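Local coordinates for protein D-alanine--D-alanine ligase (Coxiella burnetii, PDB 3TQT) that joins two molecules of D-alanine at the expense of ATP to make the D-alanyl-D-alanine used in peptidoglycan biosynthesis, at residues A[144-154]-A[286-294]; A[234-242]-A[343-354]. All blocks are in the same frame, centred on the assembly; numbering follows the deposited sequence.

Contact 1 of 2, residues A[144-154]-A[286-294]; sequences TKTVLRAGGIP and IAIDAFKMV
The carbonyl oxygen of Leu148 is gripped by amides of its own segment while the thioether of Met293, from helix 277-293, rests on it: Ile153 N donates to Leu148 O at 2.9 Å, Gly151 N adds a weak bond, and Met293 SD packs 3.6 Å from Leu148 O. The Ile153 bond, with that from Gly152 N to Arg149 O, makes the Schellman motif that ends helix 141-150, Gly152 supplying the positive phi of 84°. Such a cap does more than end a helix; here it also returns Ile153 toward helix 277-293.

Met293 lies against both the last turn of helix 141-150 and its cap. Its CG is anti to the backbone N and the chain bends at chi3 (-65°), which brings the methyl end back over the turn. Met293 SD lies 3.5 Å from Gly151 CA, leaving little space at this glycine. Ile153 and Met293 meet tip to tip, with CD1 3.6 Å from SD. The same methyl presses on the helix backbone, Ile153 CD1 lying 3.4 Å from Ala290 N, while Ile153 CG2 slides alongside CG2 of Ile286. Back along helix 141-150, Leu148 CD2 settles 3.8 Å from Ala290 CB and also touches Val294; Val147 CG1 lies against Met293 O.

The axes of 144-150 and 286-293 pass 9.9 Å apart at 112°. Ile286, Leu148 and Ile153 all touch Val314 of strand 312-318, and Ala287 and Phe291 turn to strands 228-236 and 298-306. Helix 141-150 thus packs against both helix 277-293 and strand 312-318, while its Val147 also packs on Leu143 of the second subunit.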
ATOM      1  N   THR A 144      -2.044  -8.833   7.475  1.00 16.37           N
ATOM      2  CA  THR A 144      -0.738  -9.121   8.064  1.00 19.65           C
ATOM      3  C   THR A 144      -0.655 -10.591   8.451  1.00 19.74           C
ATOM      4  O   THR A 144       0.293 -11.295   8.100  1.00 16.54           O
ATOM      5  CB  THR A 144      -0.481  -8.310   9.363  1.00 23.76           C
ATOM      6  OG1 THR A 144      -0.915  -6.960   9.199  1.00 20.10           O
ATOM      7  CG2 THR A 144       1.002  -8.330   9.707  1.00 24.92           C
ATOM      8  N   LYS A 145      -1.666 -11.057   9.177  1.00 16.76           N
ATOM      9  CA  LYS A 145      -1.665 -12.440   9.638  1.00 19.95           C
ATOM     10  C   LYS A 145      -1.733 -13.429   8.493  1.00 18.05           C
ATOM     11  O   LYS A 145      -1.147 -14.509   8.568  1.00 17.32           O
ATOM     12  CB  LYS A 145      -2.797 -12.681  10.635  1.00 21.83           C
ATOM     13  CG  LYS A 145      -2.493 -12.097  12.005  1.00 22.46           C
ATOM     14  CD  LYS A 145      -3.675 -12.294  12.936  1.00 22.97           C
ATOM     15  CE  LYS A 145      -3.381 -11.702  14.295  1.00 23.69           C
ATOM     16  NZ  LYS A 145      -4.380 -12.202  15.254  1.00 22.41           N
ATOM     17  N   THR A 146      -2.428 -13.056   7.423  1.00 17.34           N
ATOM     18  CA  THR A 146      -2.525 -13.926   6.265  1.00 17.07           C
ATOM     19  C   THR A 146      -1.123 -14.154   5.716  1.00 20.34           C
ATOM     20  O   THR A 146      -0.723 -15.284   5.428  1.00 18.85           O
ATOM     21  CB  THR A 146      -3.379 -13.278   5.163  1.00 23.94           C
ATOM     22  OG1 THR A 146      -4.730 -13.168   5.620  1.00 25.51           O
ATOM     23  CG2 THR A 146      -3.346 -14.117   3.885  1.00 23.69           C
ATOM     24  N   VAL A 147      -0.377 -13.067   5.572  1.00 17.89           N
ATOM     25  CA  VAL A 147       0.950 -13.144   4.991  1.00 20.50           C
ATOM     26  C   VAL A 147       1.888 -13.892   5.939  1.00 23.27           C
ATOM     27  O   VAL A 147       2.655 -14.757   5.508  1.00 17.72           O
ATOM     28  CB  VAL A 147       1.476 -11.743   4.642  1.00 22.97           C
ATOM     29  CG1 VAL A 147       2.942 -11.802   4.275  1.00 23.86           C
ATOM     30  CG2 VAL A 147       0.632 -11.139   3.503  1.00 19.78           C
ATOM     31  N   LEU A 148       1.803 -13.585   7.232  1.00 22.41           N
ATOM     32  CA  LEU A 148       2.656 -14.248   8.215  1.00 20.46           C
ATOM     33  C   LEU A 148       2.390 -15.738   8.255  1.00 18.80           C
ATOM     34  O   LEU A 148       3.316 -16.550   8.192  1.00 22.27           O
ATOM     35  CB  LEU A 148       2.459 -13.651   9.607  1.00 17.98           C
ATOM     36  CG  LEU A 148       2.942 -12.199   9.717  1.00 19.70           C
ATOM     37  CD1 LEU A 148       2.634 -11.638  11.110  1.00 18.05           C
ATOM     38  CD2 LEU A 148       4.426 -12.124   9.395  1.00 21.52           C
ATOM     39  N   ARG A 149       1.120 -16.103   8.356  1.00 19.76           N
ATOM     40  CA  ARG A 149       0.790 -17.515   8.483  1.00 21.22           C
ATOM     41  C   ARG A 149       1.163 -18.292   7.222  1.00 17.06           C
ATOM     42  O   ARG A 149       1.638 -19.421   7.304  1.00 21.63           O
ATOM     43  CB  ARG A 149      -0.687 -17.703   8.804  1.00 23.84           C
ATOM     44  CG  ARG A 149      -1.069 -19.145   8.913  1.00 26.07           C
ATOM     45  CD  ARG A 149      -2.483 -19.343   8.433  1.00 38.95           C
ATOM     46  NE  ARG A 149      -3.516 -19.271   9.465  1.00 43.15           N
ATOM     47  CZ  ARG A 149      -3.321 -19.204  10.778  1.00 40.21           C
ATOM     48  NH1 ARG A 149      -2.106 -19.190  11.285  1.00 41.52           N
ATOM     49  NH2 ARG A 149      -4.370 -19.161  11.591  1.00 30.24           N
ATOM     50  N   ALA A 150       0.959 -17.678   6.060  1.00 22.45           N
ATOM     51  CA  ALA A 150       1.335 -18.305   4.799  1.00 22.56           C
ATOM     52  C   ALA A 150       2.818 -18.617   4.788  1.00 25.18           C
ATOM     53  O   ALA A 150       3.248 -19.599   4.194  1.00 26.39           O
ATOM     54  CB  ALA A 150       0.976 -17.406   3.628  1.00 21.50           C
ATOM     55  N   GLY A 151       3.606 -17.775   5.444  1.00 20.43           N
ATOM     56  CA  GLY A 151       5.042 -17.983   5.500  1.00 27.56           C
ATOM     57  C   GLY A 151       5.493 -18.814   6.688  1.00 30.51           C
ATOM     58  O   GLY A 151       6.685 -18.910   6.964  1.00 32.92           O
ATOM     59  N   GLY A 152       4.537 -19.403   7.399  1.00 28.44           N
ATOM     60  CA  GLY A 152       4.849 -20.268   8.522  1.00 31.36           C
ATOM     61  C   GLY A 152       5.098 -19.570   9.847  1.00 31.81           C
ATOM     62  O   GLY A 152       5.558 -20.196  10.801  1.00 29.75           O
ATOM     63  N   ILE A 153       4.807 -18.277   9.927  1.00 19.65           N
ATOM     64  CA  ILE A 153       4.971 -17.591  11.200  1.00 22.11           C
ATOM     65  C   ILE A 153       3.745 -17.785  12.082  1.00 23.12           C
ATOM     66  O   ILE A 153       2.617 -17.609  11.641  1.00 23.36           O
ATOM     67  CB  ILE A 153       5.340 -16.107  11.015  1.00 27.87           C
ATOM     68  CG1 ILE A 153       6.789 -16.018  10.516  1.00 35.79           C
ATOM     69  CG2 ILE A 153       5.174 -15.332  12.319  1.00 25.59           C
ATOM     70  CD1 ILE A 153       7.225 -14.646  10.110  1.00 32.01           C
ATOM     71  N   PRO A 154       3.972 -18.184  13.335  1.00 27.35           N
ATOM     72  CA  PRO A 154       2.884 -18.463  14.281  1.00 30.54           C
ATOM     73  C   PRO A 154       2.146 -17.171  14.589  1.00 25.26           C
ATOM     74  O   PRO A 154       2.800 -16.210  14.991  1.00 23.10           O
ATOM     75  CB  PRO A 154       3.616 -18.939  15.539  1.00 36.36           C
ATOM     76  CG  PRO A 154       5.027 -19.232  15.096  1.00 39.59           C
ATOM     77  CD  PRO A 154       5.302 -18.316  13.951  1.00 29.56           C
ATOM     78  N   ILE A 286      11.541 -14.369  15.455  1.00 23.55           N
ATOM     79  CA  ILE A 286      10.255 -14.271  14.781  1.00 21.23           C
ATOM     80  C   ILE A 286       9.976 -12.819  14.425  1.00 21.28           C
ATOM     81  O   ILE A 286       9.451 -12.526  13.353  1.00 22.20           O
ATOM     82  CB  ILE A 286       9.110 -14.830  15.650  1.00 24.41           C
ATOM     83  CG1 ILE A 286       9.312 -16.334  15.867  1.00 30.69           C
ATOM     84  CG2 ILE A 286       7.765 -14.593  14.975  1.00 20.49           C
ATOM     85  CD1 ILE A 286       8.275 -16.952  16.763  1.00 33.54           C
ATOM     86  N   ALA A 287      10.344 -11.904  15.311  1.00 19.60           N
ATOM     87  CA  ALA A 287      10.186 -10.476  14.984  1.00 25.04           C
ATOM     88  C   ALA A 287      10.933 -10.122  13.692  1.00 19.23           C
ATOM     89  O   ALA A 287      10.394  -9.443  12.811  1.00 19.37           O
ATOM     90  CB  ALA A 287      10.644  -9.595  16.139  1.00 21.85           C
ATOM     91  N   ILE A 288      12.174 -10.587  13.586  1.00 20.26           N
ATOM     92  CA  ILE A 288      12.986 -10.350  12.404  1.00 26.62           C
ATOM     93  C   ILE A 288      12.392 -11.042  11.186  1.00 25.44           C
ATOM     94  O   ILE A 288      12.294 -10.448  10.120  1.00 22.01           O
ATOM     95  CB  ILE A 288      14.429 -10.832  12.609  1.00 21.70           C
ATOM     96  CG1 ILE A 288      15.178  -9.853  13.510  1.00 19.95           C
ATOM     97  CG2 ILE A 288      15.125 -10.978  11.273  1.00 26.59           C
ATOM     98  CD1 ILE A 288      16.436 -10.442  14.109  1.00 25.57           C
ATOM     99  N   ASP A 289      11.982 -12.295  11.346  1.00 25.47           N
ATOM    100  CA  ASP A 289      11.386 -13.033  10.232  1.00 23.12           C
ATOM    101  C   ASP A 289      10.069 -12.407   9.759  1.00 21.53           C
ATOM    102  O   ASP A 289       9.803 -12.335   8.565  1.00 21.23           O
ATOM    103  CB  ASP A 289      11.163 -14.493  10.614  1.00 27.24           C
ATOM    104  CG  ASP A 289      12.468 -15.247  10.817  1.00 33.93           C
ATOM    105  OD1 ASP A 289      13.534 -14.696  10.492  1.00 32.19           O
ATOM    106  OD2 ASP A 289      12.421 -16.392  11.293  1.00 36.15           O
ATOM    107  N   ALA A 290       9.247 -11.975  10.706  1.00 18.68           N
ATOM    108  CA  ALA A 290       7.984 -11.322  10.394  1.00 20.09           C
ATOM    109  C   ALA A 290       8.242 -10.019   9.634  1.00 18.39           C
ATOM    110  O   ALA A 290       7.588  -9.729   8.649  1.00 16.21           O
ATOM    111  CB  ALA A 290       7.226 -11.028  11.684  1.00 19.68           C
ATOM    112  N   PHE A 291       9.177  -9.229  10.152  1.00 19.24           N
ATOM    113  CA  PHE A 291       9.599  -7.981   9.533  1.00 18.59           C
ATOM    114  C   PHE A 291       9.935  -8.235   8.069  1.00 21.67           C
ATOM    115  O   PHE A 291       9.508  -7.505   7.170  1.00 18.54           O
ATOM    116  CB  PHE A 291      10.831  -7.471  10.281  1.00 19.96           C
ATOM    117  CG  PHE A 291      11.297  -6.103   9.850  1.00 19.82           C
ATOM    118  CD1 PHE A 291      10.853  -4.966  10.512  1.00 24.10           C
ATOM    119  CD2 PHE A 291      12.196  -5.963   8.818  1.00 22.04           C
ATOM    120  CE1 PHE A 291      11.298  -3.712  10.129  1.00 26.86           C
ATOM    121  CE2 PHE A 291      12.641  -4.715   8.432  1.00 24.27           C
ATOM    122  CZ  PHE A 291      12.191  -3.594   9.083  1.00 24.79           C
ATOM    123  N   LYS A 292      10.696  -9.292   7.824  1.00 19.30           N
ATOM    124  CA  LYS A 292      11.128  -9.589   6.463  1.00 21.58           C
ATOM    125  C   LYS A 292       9.965 -10.096   5.620  1.00 24.63           C
ATOM    126  O   LYS A 292       9.834  -9.748   4.444  1.00 23.06           O
ATOM    127  CB  LYS A 292      12.276 -10.607   6.478  1.00 20.92           C
ATOM    128  CG  LYS A 292      13.602 -10.013   6.953  1.00 31.96           C
ATOM    129  CD  LYS A 292      14.561 -11.078   7.473  1.00 38.16           C
ATOM    130  CE  LYS A 292      15.355 -11.730   6.368  1.00 47.55           C
ATOM    131  NZ  LYS A 292      16.330 -12.702   6.940  1.00 48.02           N
ATOM    132  N   MET A 293       9.106 -10.896   6.243  1.00 24.13           N
ATOM    133  CA  MET A 293       8.001 -11.540   5.546  1.00 24.01           C
ATOM    134  C   MET A 293       6.983 -10.550   5.006  1.00 23.58           C
ATOM    135  O   MET A 293       6.349 -10.804   3.987  1.00 22.91           O
ATOM    136  CB  MET A 293       7.308 -12.538   6.464  1.00 26.97           C
ATOM    137  CG  MET A 293       6.369 -13.457   5.738  1.00 34.92           C
ATOM    138  SD  MET A 293       6.154 -14.947   6.708  1.00 37.74           S
ATOM    139  CE  MET A 293       7.808 -15.632   6.650  1.00 34.71           C
ATOM    140  N   VAL A 294       6.829  -9.423   5.680  1.00 19.07           N
ATOM    141  CA  VAL A 294       5.939  -8.389   5.181  1.00 19.40           C
ATOM    142  C   VAL A 294       6.720  -7.314   4.432  1.00 22.15           C
ATOM    143  O   VAL A 294       6.184  -6.254   4.129  1.00 20.10           O
ATOM    144  CB  VAL A 294       5.132  -7.737   6.322  1.00 17.04           C
ATOM    145  CG1 VAL A 294       4.251  -8.798   7.003  1.00 17.63           C
ATOM    146  CG2 VAL A 294       6.064  -7.088   7.320  1.00 16.93           C
TER

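Contact 2 of 2, residues A[234-242]-A[343-354]; sequences VLGNGAPKA and LLDQLIELAIDR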
ATOM      1  N   VAL A 234      12.169  -3.874  15.937  1.00 20.34           N
ATOM      2  CA  VAL A 234      13.030  -4.307  14.841  1.00 23.53           C
ATOM      3  C   VAL A 234      13.549  -3.090  14.079  1.00 21.07           C
ATOM      4  O   VAL A 234      12.828  -2.109  13.864  1.00 20.78           O
ATOM      5  CB  VAL A 234      12.280  -5.252  13.887  1.00 20.56           C
ATOM      6  CG1 VAL A 234      13.178  -5.677  12.719  1.00 17.36           C
ATOM      7  CG2 VAL A 234      11.782  -6.476  14.644  1.00 23.34           C
ATOM      8  N   LEU A 235      14.815  -3.152  13.696  1.00 19.11           N
ATOM      9  CA  LEU A 235      15.450  -2.053  12.979  1.00 20.15           C
ATOM     10  C   LEU A 235      16.288  -2.593  11.842  1.00 19.77           C
ATOM     11  O   LEU A 235      17.101  -3.501  12.030  1.00 22.44           O
ATOM     12  CB  LEU A 235      16.346  -1.279  13.926  1.00 20.45           C
ATOM     13  CG  LEU A 235      17.222  -0.187  13.330  1.00 19.84           C
ATOM     14  CD1 LEU A 235      16.369   0.976  12.861  1.00 19.58           C
ATOM     15  CD2 LEU A 235      18.209   0.257  14.404  1.00 25.18           C
ATOM     16  N   GLY A 236      16.094  -2.027  10.658  1.00 19.26           N
ATOM     17  CA  GLY A 236      16.931  -2.385   9.532  1.00 22.78           C
ATOM     18  C   GLY A 236      16.155  -2.399   8.236  1.00 21.64           C
ATOM     19  O   GLY A 236      14.953  -2.155   8.218  1.00 23.62           O
ATOM     20  N   ASN A 237      16.864  -2.697   7.153  1.00 25.21           N
ATOM     21  CA  ASN A 237      16.252  -2.893   5.859  1.00 24.62           C
ATOM     22  C   ASN A 237      16.362  -4.369   5.556  1.00 31.32           C
ATOM     23  O   ASN A 237      15.526  -5.149   5.986  1.00 29.29           O
ATOM     24  CB  ASN A 237      16.966  -2.061   4.787  1.00 28.25           C
ATOM     25  CG  ASN A 237      16.537  -0.605   4.805  1.00 28.35           C
ATOM     26  OD1 ASN A 237      15.492  -0.275   5.365  1.00 24.76           O
ATOM     27  ND2 ASN A 237      17.335   0.272   4.185  1.00 23.12           N
ATOM     28  N   GLY A 238      17.426  -4.744   4.852  1.00 39.89           N
ATOM     29  CA  GLY A 238      17.642  -6.126   4.474  1.00 45.76           C
ATOM     30  C   GLY A 238      18.126  -7.011   5.607  1.00 48.83           C
ATOM     31  O   GLY A 238      17.782  -8.195   5.652  1.00 49.65           O
ATOM     32  N   ALA A 239      18.922  -6.446   6.517  1.00 40.43           N
ATOM     33  CA  ALA A 239      19.474  -7.212   7.635  1.00 40.89           C
ATOM     34  C   ALA A 239      18.959  -6.702   8.979  1.00 34.92           C
ATOM     35  O   ALA A 239      19.694  -6.074   9.734  1.00 31.99           O
ATOM     36  CB  ALA A 239      20.991  -7.180   7.609  1.00 33.56           C
ATOM     37  N   PRO A 240      17.691  -6.996   9.282  1.00 27.74           N
ATOM     38  CA  PRO A 240      17.001  -6.465  10.464  1.00 27.46           C
ATOM     39  C   PRO A 240      17.599  -6.980  11.763  1.00 28.41           C
ATOM     40  O   PRO A 240      18.012  -8.137  11.837  1.00 26.08           O
ATOM     41  CB  PRO A 240      15.568  -7.006  10.313  1.00 30.41           C
ATOM     42  CG  PRO A 240      15.473  -7.515   8.895  1.00 26.95           C
ATOM     43  CD  PRO A 240      16.856  -7.952   8.538  1.00 27.11           C
ATOM     44  N   LYS A 241      17.628  -6.113  12.772  1.00 25.28           N
ATOM     45  CA  LYS A 241      18.087  -6.462  14.112  1.00 27.94           C
ATOM     46  C   LYS A 241      16.924  -6.300  15.070  1.00 26.81           C
ATOM     47  O   LYS A 241      16.048  -5.463  14.863  1.00 25.05           O
ATOM     48  CB  LYS A 241      19.241  -5.557  14.555  1.00 27.99           C
ATOM     49  CG  LYS A 241      20.527  -5.752  13.761  1.00 35.87           C
ATOM     50  CD  LYS A 241      21.611  -4.777  14.217  1.00 53.32           C
ATOM     51  CE  LYS A 241      21.156  -3.320  14.087  1.00 58.78           C
ATOM     52  NZ  LYS A 241      22.256  -2.329  14.334  1.00 59.91           N
ATOM     53  N   ALA A 242      16.915  -7.106  16.118  1.00 21.99           N
ATOM     54  CA  ALA A 242      15.805  -7.083  17.053  1.00 22.89           C
ATOM     55  C   ALA A 242      16.282  -6.624  18.424  1.00 31.58           C
ATOM     56  O   ALA A 242      17.367  -6.993  18.864  1.00 27.38           O
ATOM     57  CB  ALA A 242      15.169  -8.462  17.132  1.00 22.35           C
ATOM     58  N   LEU A 343      19.566   5.657  17.182  1.00 24.55           N
ATOM     59  CA  LEU A 343      18.455   4.973  16.538  1.00 21.83           C
ATOM     60  C   LEU A 343      17.942   5.843  15.392  1.00 21.72           C
ATOM     61  O   LEU A 343      17.758   5.370  14.273  1.00 18.28           O
ATOM     62  CB  LEU A 343      17.334   4.705  17.553  1.00 22.56           C
ATOM     63  CG  LEU A 343      15.987   4.245  16.993  1.00 18.24           C
ATOM     64  CD1 LEU A 343      16.122   2.941  16.174  1.00 18.06           C
ATOM     65  CD2 LEU A 343      14.972   4.068  18.129  1.00 24.01           C
ATOM     66  N   LEU A 344      17.722   7.126  15.670  1.00 21.41           N
ATOM     67  CA  LEU A 344      17.198   8.026  14.645  1.00 22.22           C
ATOM     68  C   LEU A 344      18.178   8.160  13.483  1.00 23.71           C
ATOM     69  O   LEU A 344      17.764   8.190  12.324  1.00 18.18           O
ATOM     70  CB  LEU A 344      16.879   9.403  15.230  1.00 21.84           C
ATOM     71  CG  LEU A 344      15.829   9.407  16.342  1.00 21.09           C
ATOM     72  CD1 LEU A 344      15.632  10.828  16.890  1.00 19.86           C
ATOM     73  CD2 LEU A 344      14.521   8.818  15.829  1.00 23.49           C
ATOM     74  N   ASP A 345      19.474   8.253  13.783  1.00 22.36           N
ATOM     75  CA  ASP A 345      20.469   8.323  12.706  1.00 19.88           C
ATOM     76  C   ASP A 345      20.372   7.088  11.819  1.00 21.77           C
ATOM     77  O   ASP A 345      20.435   7.175  10.586  1.00 21.46           O
ATOM     78  CB  ASP A 345      21.903   8.420  13.248  1.00 22.63           C
ATOM     79  CG  ASP A 345      22.174   9.718  13.991  1.00 30.24           C
ATOM     80  OD1 ASP A 345      21.621  10.767  13.599  1.00 28.17           O
ATOM     81  OD2 ASP A 345      22.957   9.682  14.968  1.00 25.47           O
ATOM     82  N   GLN A 346      20.249   5.928  12.451  1.00 25.36           N
ATOM     83  CA  GLN A 346      20.148   4.684  11.696  1.00 22.98           C
ATOM     84  C   GLN A 346      18.889   4.644  10.832  1.00 22.40           C
ATOM     85  O   GLN A 346      18.934   4.242   9.665  1.00 18.13           O
ATOM     86  CB  GLN A 346      20.250   3.484  12.645  1.00 23.88           C
ATOM     87  CG  GLN A 346      21.674   3.396  13.225  1.00 30.66           C
ATOM     88  CD  GLN A 346      21.966   2.105  13.955  1.00 38.75           C
ATOM     89  OE1 GLN A 346      21.312   1.086  13.734  1.00 40.02           O
ATOM     90  NE2 GLN A 346      22.974   2.137  14.826  1.00 38.24           N
ATOM     91  N   LEU A 347      17.770   5.100  11.384  1.00 18.77           N
ATOM     92  CA  LEU A 347      16.536   5.131  10.602  1.00 18.91           C
ATOM     93  C   LEU A 347      16.680   6.049   9.386  1.00 17.09           C
ATOM     94  O   LEU A 347      16.232   5.716   8.292  1.00 19.36           O
ATOM     95  CB  LEU A 347      15.354   5.555  11.471  1.00 16.63           C
ATOM     96  CG  LEU A 347      14.929   4.491  12.487  1.00 19.98           C
ATOM     97  CD1 LEU A 347      14.043   5.115  13.551  1.00 20.22           C
ATOM     98  CD2 LEU A 347      14.220   3.350  11.769  1.00 18.37           C
ATOM     99  N   ILE A 348      17.309   7.202   9.580  1.00 17.70           N
ATOM    100  CA  ILE A 348      17.528   8.114   8.461  1.00 18.35           C
ATOM    101  C   ILE A 348      18.485   7.500   7.431  1.00 21.94           C
ATOM    102  O   ILE A 348      18.238   7.566   6.229  1.00 18.80           O
ATOM    103  CB  ILE A 348      18.019   9.494   8.952  1.00 18.47           C
ATOM    104  CG1 ILE A 348      16.867  10.240   9.641  1.00 20.36           C
ATOM    105  CG2 ILE A 348      18.611  10.309   7.811  1.00 19.33           C
ATOM    106  CD1 ILE A 348      17.323  11.400  10.514  1.00 25.12           C
ATOM    107  N   GLU A 349      19.571   6.894   7.898  1.00 21.51           N
ATOM    108  CA  GLU A 349      20.518   6.261   6.985  1.00 23.23           C
ATOM    109  C   GLU A 349      19.860   5.139   6.173  1.00 24.09           C
ATOM    110  O   GLU A 349      20.061   5.047   4.964  1.00 21.63           O
ATOM    111  CB  GLU A 349      21.742   5.738   7.747  1.00 20.34           C
ATOM    112  CG  GLU A 349      22.717   6.842   8.179  1.00 37.14           C
ATOM    113  CD  GLU A 349      23.481   6.497   9.458  1.00 50.07           C
ATOM    114  OE1 GLU A 349      23.435   5.328   9.893  1.00 48.20           O
ATOM    115  OE2 GLU A 349      24.118   7.403  10.039  1.00 54.31           O
ATOM    116  N   LEU A 350      19.085   4.296   6.850  1.00 22.21           N
ATOM    117  CA  LEU A 350      18.351   3.216   6.203  1.00 21.66           C
ATOM    118  C   LEU A 350      17.385   3.746   5.158  1.00 20.22           C
ATOM    119  O   LEU A 350      17.249   3.175   4.085  1.00 18.83           O
ATOM    120  CB  LEU A 350      17.556   2.421   7.236  1.00 20.41           C
ATOM    121  CG  LEU A 350      18.359   1.533   8.191  1.00 25.82           C
ATOM    122  CD1 LEU A 350      17.483   1.085   9.348  1.00 25.30           C
ATOM    123  CD2 LEU A 350      18.918   0.333   7.453  1.00 22.79           C
ATOM    124  N   ALA A 351      16.697   4.827   5.502  1.00 18.37           N
ATOM    125  CA  ALA A 351      15.760   5.477   4.596  1.00 19.53           C
ATOM    126  C   ALA A 351      16.466   5.936   3.319  1.00 19.25           C
ATOM    127  O   ALA A 351      15.993   5.694   2.205  1.00 18.36           O
ATOM    128  CB  ALA A 351      15.077   6.678   5.306  1.00 17.10           C
ATOM    129  N   ILE A 352      17.594   6.620   3.484  1.00 19.31           N
ATOM    130  CA  ILE A 352      18.340   7.143   2.347  1.00 18.20           C
ATOM    131  C   ILE A 352      18.919   6.001   1.526  1.00 17.86           C
ATOM    132  O   ILE A 352      18.896   6.041   0.305  1.00 21.63           O
ATOM    133  CB  ILE A 352      19.434   8.129   2.791  1.00 19.10           C
ATOM    134  CG1 ILE A 352      18.773   9.432   3.248  1.00 24.74           C
ATOM    135  CG2 ILE A 352      20.402   8.430   1.637  1.00 23.26           C
ATOM    136  CD1 ILE A 352      19.670  10.327   4.075  1.00 23.99           C
ATOM    137  N   ASP A 353      19.426   4.974   2.200  1.00 17.37           N
ATOM    138  CA  ASP A 353      19.977   3.824   1.481  1.00 20.95           C
ATOM    139  C   ASP A 353      18.910   3.116   0.656  1.00 21.63           C
ATOM    140  O   ASP A 353      19.157   2.732  -0.490  1.00 21.62           O
ATOM    141  CB  ASP A 353      20.578   2.819   2.451  1.00 21.78           C
ATOM    142  CG  ASP A 353      21.893   3.285   3.037  1.00 35.11           C
ATOM    143  OD1 ASP A 353      22.538   4.164   2.429  1.00 36.66           O
ATOM    144  OD2 ASP A 353      22.286   2.758   4.097  1.00 43.76           O
ATOM    145  N   ARG A 354      17.730   2.928   1.244  1.00 19.07           N
ATOM    146  CA  ARG A 354      16.637   2.290   0.511  1.00 22.50           C
ATOM    147  C   ARG A 354      16.286   3.109  -0.715  1.00 20.27           C
ATOM    148  O   ARG A 354      16.141   2.575  -1.811  1.00 19.68           O
ATOM    149  CB  ARG A 354      15.389   2.120   1.373  1.00 23.40           C
ATOM    150  CG  ARG A 354      14.250   1.420   0.611  1.00 28.05           C
ATOM    151  CD  ARG A 354      13.071   1.096   1.517  1.00 32.84           C
ATOM    152  NE  ARG A 354      12.516   2.316   2.095  1.00 53.63           N
ATOM    153  CZ  ARG A 354      11.448   2.947   1.619  1.00 56.86           C
ATOM    154  NH1 ARG A 354      10.808   2.455   0.565  1.00 65.80           N
ATOM    155  NH2 ARG A 354      11.013   4.058   2.198  1.00 43.92           N
TER
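Leu235 and Asn237, two residues apart in the hairpin 234-242, meet helix 340-370 in quite different postures. Leu235 points at the helix with CG anti to its backbone N (chi1 173°), and its two methyls divide most of their contacts, though Leu343 CD1 lies near both, as it crosses Leu343, Leu347 and Leu350 obliquely. Leu235 CD1 lies 3.4 Å from Leu347 CD2, tighter than usual for two methyls, and 3.7 Å from Leu350 CD1. The other branch, Leu235 CD2, meets Leu343 CD1 and lies 3.3 Å from Gln346 OE1, the glutamine passing at about a right angle. From the neighbouring strand, Lys241 NZ approaches the same Gln346 OE1 at 3.6 Å, again nearly perpendicular.

Asn237 instead runs alongside Leu350 in the opposite direction, its amide beside CD2 of that leucine. This brings Asn237 ND2 to 2.9 Å from Leu350 O, with an N-H...O angle of 161°. The oxygen lies almost in the amide plane, yet the donor stands 33° off the carbonyl plane. Arg354 N, the routine helical donor, reaches Leu350 O from the opposite face, so the side chain adds a second bond to a carbonyl already used by the helix. Asn237 OD1 accepts from Gly298 N, so both ends of the amide are held and its rotation is fixed. Between these residues, Leu350 CD1 packs 3.5 Å from Gly236 CA.

Leu235 and Lys241 form a hydrogen-bonded antiparallel pair, making 234-242 a beta-hairpin of the five-stranded ATP-grasp sheet. Tyr329 and Trp333 of helix 328-335 also pack on Leu235 and Leu343, while beyond the helix Leu347 reaches Phe103 of strand 101-104, in the N-terminal domain's sheet.

Overall arrangement
The segments of contacts 1 and 2 alternate along the chain, and all four lie in the ATP-grasp region; the contact centres are 19 Å apart. Helix 277-293 connects them: its Ala290 and Met293 serve contact 1, whereas Phe291 faces the hairpin of contact 2, with Phe291 CZ 3.2 Å from Gly236 O and Phe291 CD1 3.3 Å from Val234 CG1. Contact 1 is the nearer to the predicted metal site, the side chain of Thr144 being about 6 Å from that of Glu316, a predicted magnesium ligand; contact 2 lies away from the nucleotide and metal sites. Both touch the second subunit, contact 2 through Ala239 on Arg164 of that chain.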